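Probable dipeptidase (Pseudomonas aeruginosa, PDB 3B40) probably acts as a metal-dependent dipeptidase of the membrane dipeptidase (M19) family, hydrolysing dipeptides. Local coordinates at residues G62-W74 / A91-T103. The protein carries 11 engineered substitutions. Residues are numbered along the deposited sequence; the frame is centred on the assembly and turned at random.
With CA (calcium ion), chain F.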
loop_
_atom_site.group_PDB
_atom_site.type_symbol
_atom_site.label_atom_id
_atom_site.label_comp_id
_atom_site.label_asym_id
_atom_site.label_seq_id
_atom_site.Cartn_x
_atom_site.Cartn_y
_atom_site.Cartn_z
ATOM N N GLY A 62 4.775 8.533 -12.053
ATOM C CA GLY A 62 3.589 7.682 -12.053
ATOM C C GLY A 62 3.377 6.997 -10.723
ATOM O O GLY A 62 4.147 7.207 -9.786
ATOM N N ALA A 63 2.301 6.216 -10.625
ATOM C CA ALA A 63 1.912 5.583 -9.355
ATOM C C ALA A 63 1.000 4.401 -9.606
ATOM O O ALA A 63 0.297 4.366 -10.623
ATOM C CB ALA A 63 1.185 6.582 -8.464
ATOM N N ALA A 64 0.990 3.446 -8.669
ATOM C CA ALA A 64 0.061 2.317 -8.771
ATOM C C ALA A 64 -1.206 2.717 -8.022
ATOM O O ALA A 64 -1.168 2.991 -6.825
ATOM C CB ALA A 64 0.681 1.026 -8.223
ATOM N N LEU A 65 -2.310 2.807 -8.768
ATOM C CA LEU A 65 -3.622 3.136 -8.216
ATOM C C LEU A 65 -4.519 1.908 -8.271
ATOM O O LEU A 65 -4.786 1.357 -9.347
ATOM C CB LEU A 65 -4.264 4.275 -9.011
ATOM C CG LEU A 65 -3.325 5.485 -9.226
ATOM C CD1 LEU A 65 -4.022 6.512 -10.105
ATOM C CD2 LEU A 65 -2.905 6.133 -7.922
ATOM N N ALA A 66 -5.021 1.532 -7.111
ATOM C CA ALA A 66 -5.637 0.237 -6.941
ATOM C C ALA A 66 -7.142 0.283 -7.178
ATOM O O ALA A 66 -7.832 1.171 -6.675
ATOM C CB ALA A 66 -5.349 -0.295 -5.543
ATOM N N ILE A 67 -7.612 -0.710 -7.925
ATOM C CA ILE A 67 -8.995 -1.123 -7.941
ATOM C C ILE A 67 -9.228 -1.823 -6.609
ATOM O O ILE A 67 -8.713 -2.936 -6.371
ATOM C CB ILE A 67 -9.252 -2.147 -9.088
ATOM C CG1 ILE A 67 -8.869 -1.577 -10.477
ATOM C CG2 ILE A 67 -10.684 -2.696 -9.009
ATOM C CD1 ILE A 67 -9.447 -0.208 -10.902
ATOM N N PHE A 68 -9.997 -1.172 -5.747
ATOM C CA PHE A 68 -10.157 -1.623 -4.356
ATOM C C PHE A 68 -11.635 -1.650 -3.986
ATOM O O PHE A 68 -12.396 -0.740 -4.359
ATOM C CB PHE A 68 -9.413 -0.653 -3.422
ATOM C CG PHE A 68 -9.570 -0.961 -1.950
ATOM C CD1 PHE A 68 -8.743 -1.885 -1.337
ATOM C CD2 PHE A 68 -10.519 -0.280 -1.164
ATOM C CE1 PHE A 68 -8.875 -2.177 0.032
ATOM C CE2 PHE A 68 -10.659 -0.571 0.209
ATOM C CZ PHE A 68 -9.829 -1.524 0.795
ATOM N N GLY A 69 -12.043 -2.711 -3.291
ATOM C CA GLY A 69 -13.292 -2.711 -2.537
ATOM C C GLY A 69 -13.084 -3.511 -1.256
ATOM O O GLY A 69 -12.176 -4.345 -1.182
ATOM N N TRP A 70 -13.914 -3.249 -0.246
ATOM C CA TRP A 70 -13.897 -4.012 1.004
ATOM C C TRP A 70 -15.240 -3.866 1.728
ATOM O O TRP A 70 -16.101 -3.124 1.241
ATOM C CB TRP A 70 -12.713 -3.546 1.873
ATOM C CG TRP A 70 -12.982 -2.344 2.675
ATOM C CD1 TRP A 70 -13.584 -1.187 2.264
ATOM C CD2 TRP A 70 -12.643 -2.163 4.043
ATOM N NE1 TRP A 70 -13.634 -0.284 3.305
ATOM C CE2 TRP A 70 -13.067 -0.866 4.412
ATOM C CE3 TRP A 70 -12.001 -2.974 5.004
ATOM C CZ2 TRP A 70 -12.887 -0.360 5.717
ATOM C CZ3 TRP A 70 -11.829 -2.471 6.300
ATOM C CH2 TRP A 70 -12.255 -1.171 6.634
ATOM N N PRO A 71 -15.442 -4.584 2.872
ATOM C CA PRO A 71 -16.731 -4.539 3.590
ATOM C C PRO A 71 -16.869 -3.274 4.445
ATOM O O PRO A 71 -16.892 -3.348 5.684
ATOM C CB PRO A 71 -16.703 -5.804 4.482
ATOM C CG PRO A 71 -15.390 -6.549 4.122
ATOM C CD PRO A 71 -14.489 -5.486 3.542
ATOM N N GLU A 72 -16.923 -2.134 3.760
ATOM C CA GLU A 72 -17.115 -0.810 4.337
ATOM C C GLU A 72 -18.211 -0.768 5.405
ATOM O O GLU A 72 -19.351 -1.158 5.150
ATOM C CB GLU A 72 -17.417 0.207 3.212
ATOM C CG GLU A 72 -17.488 1.664 3.675
ATOM C CD GLU A 72 -16.207 2.126 4.355
ATOM O OE1 GLU A 72 -15.171 2.199 3.655
ATOM O OE2 GLU A 72 -16.231 2.430 5.579
ATOM N N MET A 73 -17.845 -0.304 6.599
ATOM C CA MET A 73 -18.798 -0.167 7.707
ATOM C C MET A 73 -19.243 1.280 7.948
ATOM O O MET A 73 -20.267 1.511 8.597
ATOM C CB MET A 73 -18.232 -0.770 9.010
ATOM C CG MET A 73 -17.059 -0.021 9.661
ATOM S SD MET A 73 -15.441 -0.176 8.832
ATOM C CE MET A 73 -15.153 -1.935 9.051
ATOM N N TRP A 74 -18.480 2.242 7.421
ATOM C CA TRP A 74 -18.639 3.657 7.770
ATOM C C TRP A 74 -19.416 4.479 6.749
ATOM O O TRP A 74 -20.377 3.990 6.162
ATOM C CB TRP A 74 -17.271 4.284 8.013
ATOM C CG TRP A 74 -16.634 3.814 9.295
ATOM C CD1 TRP A 74 -15.486 3.083 9.423
ATOM C CD2 TRP A 74 -17.109 4.056 10.631
ATOM N NE1 TRP A 74 -15.215 2.851 10.754
ATOM C CE2 TRP A 74 -16.190 3.442 11.517
ATOM C CE3 TRP A 74 -18.214 4.740 11.164
ATOM C CZ2 TRP A 74 -16.353 3.477 12.911
ATOM C CZ3 TRP A 74 -18.372 4.777 12.546
ATOM C CH2 TRP A 74 -17.446 4.150 13.403
ATOM N N ALA A 91 -18.830 -3.863 -2.366
ATOM C CA ALA A 91 -17.391 -3.834 -2.557
ATOM C C ALA A 91 -17.064 -3.885 -4.055
ATOM O O ALA A 91 -16.132 -3.223 -4.502
ATOM C CB ALA A 91 -16.717 -4.986 -1.777
ATOM N N ARG A 92 -17.871 -4.620 -4.826
ATOM C CA ARG A 92 -17.752 -4.662 -6.304
ATOM C C ARG A 92 -18.091 -3.325 -6.973
ATOM O O ARG A 92 -17.441 -2.909 -7.933
ATOM C CB ARG A 92 -18.632 -5.748 -6.894
ATOM C CG ARG A 92 -18.180 -7.162 -6.592
ATOM C CD ARG A 92 -18.930 -8.186 -7.479
ATOM N NE ARG A 92 -18.578 -9.533 -7.039
ATOM C CZ ARG A 92 -19.418 -10.389 -6.457
ATOM N NH1 ARG A 92 -20.709 -10.073 -6.295
ATOM N NH2 ARG A 92 -18.963 -11.575 -6.077
ATOM N N HIS A 93 -19.111 -2.652 -6.458
ATOM C CA HIS A 93 -19.411 -1.282 -6.875
ATOM C C HIS A 93 -18.260 -0.300 -6.601
ATOM O O HIS A 93 -17.985 0.548 -7.424
ATOM C CB HIS A 93 -20.686 -0.798 -6.201
ATOM C CG HIS A 93 -21.914 -1.537 -6.637
ATOM N ND1 HIS A 93 -23.112 -1.460 -5.956
ATOM C CD2 HIS A 93 -22.126 -2.378 -7.679
ATOM C CE1 HIS A 93 -24.008 -2.217 -6.562
ATOM N NE2 HIS A 93 -23.435 -2.787 -7.609
ATOM N N GLN A 94 -17.593 -0.439 -5.461
ATOM C CA GLN A 94 -16.401 0.362 -5.119
ATOM C C GLN A 94 -15.282 0.130 -6.166
ATOM O O GLN A 94 -14.625 1.088 -6.595
ATOM C CB GLN A 94 -15.889 0.036 -3.706
ATOM C CG GLN A 94 -16.867 0.327 -2.548
ATOM C CD GLN A 94 -16.587 -0.471 -1.254
ATOM O OE1 GLN A 94 -15.443 -0.824 -0.939
ATOM N NE2 GLN A 94 -17.654 -0.750 -0.494
ATOM N N GLN A 95 -15.093 -1.127 -6.598
ATOM C CA GLN A 95 -14.086 -1.462 -7.629
ATOM C C GLN A 95 -14.465 -0.842 -8.961
ATOM O O GLN A 95 -13.617 -0.276 -9.651
ATOM C CB GLN A 95 -13.950 -2.965 -7.855
ATOM C CG GLN A 95 -13.477 -3.820 -6.690
ATOM C CD GLN A 95 -13.337 -5.267 -7.129
ATOM O OE1 GLN A 95 -14.310 -5.887 -7.596
ATOM N NE2 GLN A 95 -12.139 -5.818 -6.984
ATOM N N GLU A 96 -15.736 -0.962 -9.331
ATOM C CA GLU A 96 -16.173 -0.438 -10.620
ATOM C C GLU A 96 -16.037 1.099 -10.694
ATOM O O GLU A 96 -15.643 1.623 -11.712
ATOM C CB GLU A 96 -17.594 -0.874 -10.934
ATOM C CG GLU A 96 -17.735 -2.371 -11.261
ATOM C CD GLU A 96 -17.019 -2.795 -12.557
ATOM O OE1 GLU A 96 -17.073 -2.059 -13.570
ATOM O OE2 GLU A 96 -16.410 -3.883 -12.560
ATOM N N ILE A 97 -16.392 1.791 -9.611
ATOM C CA ILE A 97 -16.208 3.225 -9.495
ATOM C C ILE A 97 -14.753 3.598 -9.731
ATOM O O ILE A 97 -14.463 4.493 -10.535
ATOM C CB ILE A 97 -16.741 3.761 -8.133
ATOM C CG1 ILE A 97 -18.283 3.634 -8.117
ATOM C CG2 ILE A 97 -16.287 5.237 -7.892
ATOM C CD1 ILE A 97 -18.923 3.998 -6.838
ATOM N N ARG A 98 -13.838 2.896 -9.060
ATOM C CA ARG A 98 -12.401 3.206 -9.182
ATOM C C ARG A 98 -11.879 2.987 -10.604
ATOM O O ARG A 98 -11.103 3.808 -11.131
ATOM C CB ARG A 98 -11.596 2.488 -8.099
ATOM C CG ARG A 98 -11.775 3.184 -6.747
ATOM C CD ARG A 98 -11.148 2.442 -5.599
ATOM N NE ARG A 98 -10.999 3.327 -4.453
ATOM C CZ ARG A 98 -11.620 3.158 -3.286
ATOM N NH1 ARG A 98 -11.427 4.038 -2.314
ATOM N NH2 ARG A 98 -12.442 2.116 -3.097
ATOM N N TYR A 99 -12.369 1.929 -11.252
ATOM C CA TYR A 99 -12.066 1.682 -12.668
ATOM C C TYR A 99 -12.548 2.809 -13.589
ATOM O O TYR A 99 -11.846 3.217 -14.511
ATOM C CB TYR A 99 -12.685 0.346 -13.125
ATOM C CG TYR A 99 -12.309 -0.014 -14.545
ATOM C CD1 TYR A 99 -11.056 -0.552 -14.832
ATOM C CD2 TYR A 99 -13.197 0.188 -15.598
ATOM C CE1 TYR A 99 -10.700 -0.890 -16.136
ATOM C CE2 TYR A 99 -12.837 -0.139 -16.922
ATOM C CZ TYR A 99 -11.590 -0.669 -17.166
ATOM O OH TYR A 99 -11.217 -1.001 -18.442
ATOM N N LYS A 100 -13.757 3.299 -13.355
ATOM C CA LYS A 100 -14.289 4.382 -14.180
ATOM C C LYS A 100 -13.515 5.684 -13.967
ATOM O O LYS A 100 -13.323 6.452 -14.910
ATOM C CB LYS A 100 -15.769 4.606 -13.900
ATOM C CG LYS A 100 -16.700 3.690 -14.695
ATOM C CD LYS A 100 -18.144 3.851 -14.201
ATOM C CE LYS A 100 -18.712 5.266 -14.489
ATOM N NZ LYS A 100 -19.648 5.312 -15.654
ATOM N N ILE A 101 -13.068 5.926 -12.735
ATOM C CA ILE A 101 -12.212 7.096 -12.443
ATOM C C ILE A 101 -10.905 7.087 -13.265
ATOM O O ILE A 101 -10.518 8.109 -13.894
ATOM C CB ILE A 101 -11.910 7.220 -10.920
ATOM C CG1 ILE A 101 -13.185 7.587 -10.147
ATOM C CG2 ILE A 101 -10.762 8.273 -10.639
ATOM C CD1 ILE A 101 -12.985 7.639 -8.599
ATOM N N LEU A 102 -10.244 5.935 -13.276
ATOM C CA LEU A 102 -8.933 5.766 -13.909
ATOM C C LEU A 102 -8.991 5.857 -15.420
ATOM O O LEU A 102 -8.226 6.589 -16.037
ATOM C CB LEU A 102 -8.278 4.441 -13.480
ATOM C CG LEU A 102 -7.910 4.317 -11.988
ATOM C CD1 LEU A 102 -7.384 2.932 -11.667
ATOM C CD2 LEU A 102 -6.853 5.381 -11.633
ATOM N N THR A 103 -9.893 5.112 -16.035
ATOM C CA THR A 103 -10.020 5.192 -17.487
ATOM C C THR A 103 -10.589 6.563 -17.875
ATOM O O THR A 103 -10.325 7.078 -18.972
ATOM C CB THR A 103 -10.898 4.063 -18.034
ATOM O OG1 THR A 103 -12.166 4.100 -17.395
ATOM C CG2 THR A 103 -10.260 2.693 -17.777
HETATM CA CA CA F . -24.276 -5.122 -8.481
HETATM O O HOH W 1 -10.280 -5.242 -4.790
#
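Gln94 meets the backbone of Trp70 with the end of its amide, a compact example of a helix side chain reading the chain just beyond a beta strand. Its OE1 accepts a nearly straight bond from Trp70 N (2.9 Å, 162° at the hydrogen), while its NE2 gives a weak one back to Trp70 O, so one amide meets both the backbone N and the backbone O of Trp70. The same OE1 lies at the indole edge, the ring and amide planes being 73° apart. Arg98 reaches the backbone differently: its NH2 bonds Phe68 O at 3.1 Å from above the carbonyl plane and also stands at the edge of the Phe68 ring. Between these two grips Gly69 CA comes within 3.5 Å of Ala91 O in a CA-H...O contact; the two backbones come nearest here, CA to CA, at a residue without a side chain.

Back along the strand, at Ile67 and Leu65, the contact turns apolar. Ile67 straddles the helix surface: with chi1 at -57°, CG2 lies opposite the backbone N and meets Gln95 CB at 3.5 Å, whereas CD1 lies on the backbone of Tyr99 and near Leu102 CD1. Leu65 CD1 presses tightly on Leu102 CD2 (3.4 Å).

In the second shell, Arg98 NE bonds Val31 O, which helps fix the guanidinium, and Glu72 OE1 accepts from Trp70 NE1. His93, whose CB points away from the strand, binds a calcium ion with Asp89. Segment 91-103 of helix 87-108 runs back at 148° to strand 62-68, consistent with a beta-alpha unit of this family's TIM-barrel fold; the strand lies between parallel strands 25-29 and 131-138, and Trp153 of helix 148-155 packs against Ile67 and Gln95.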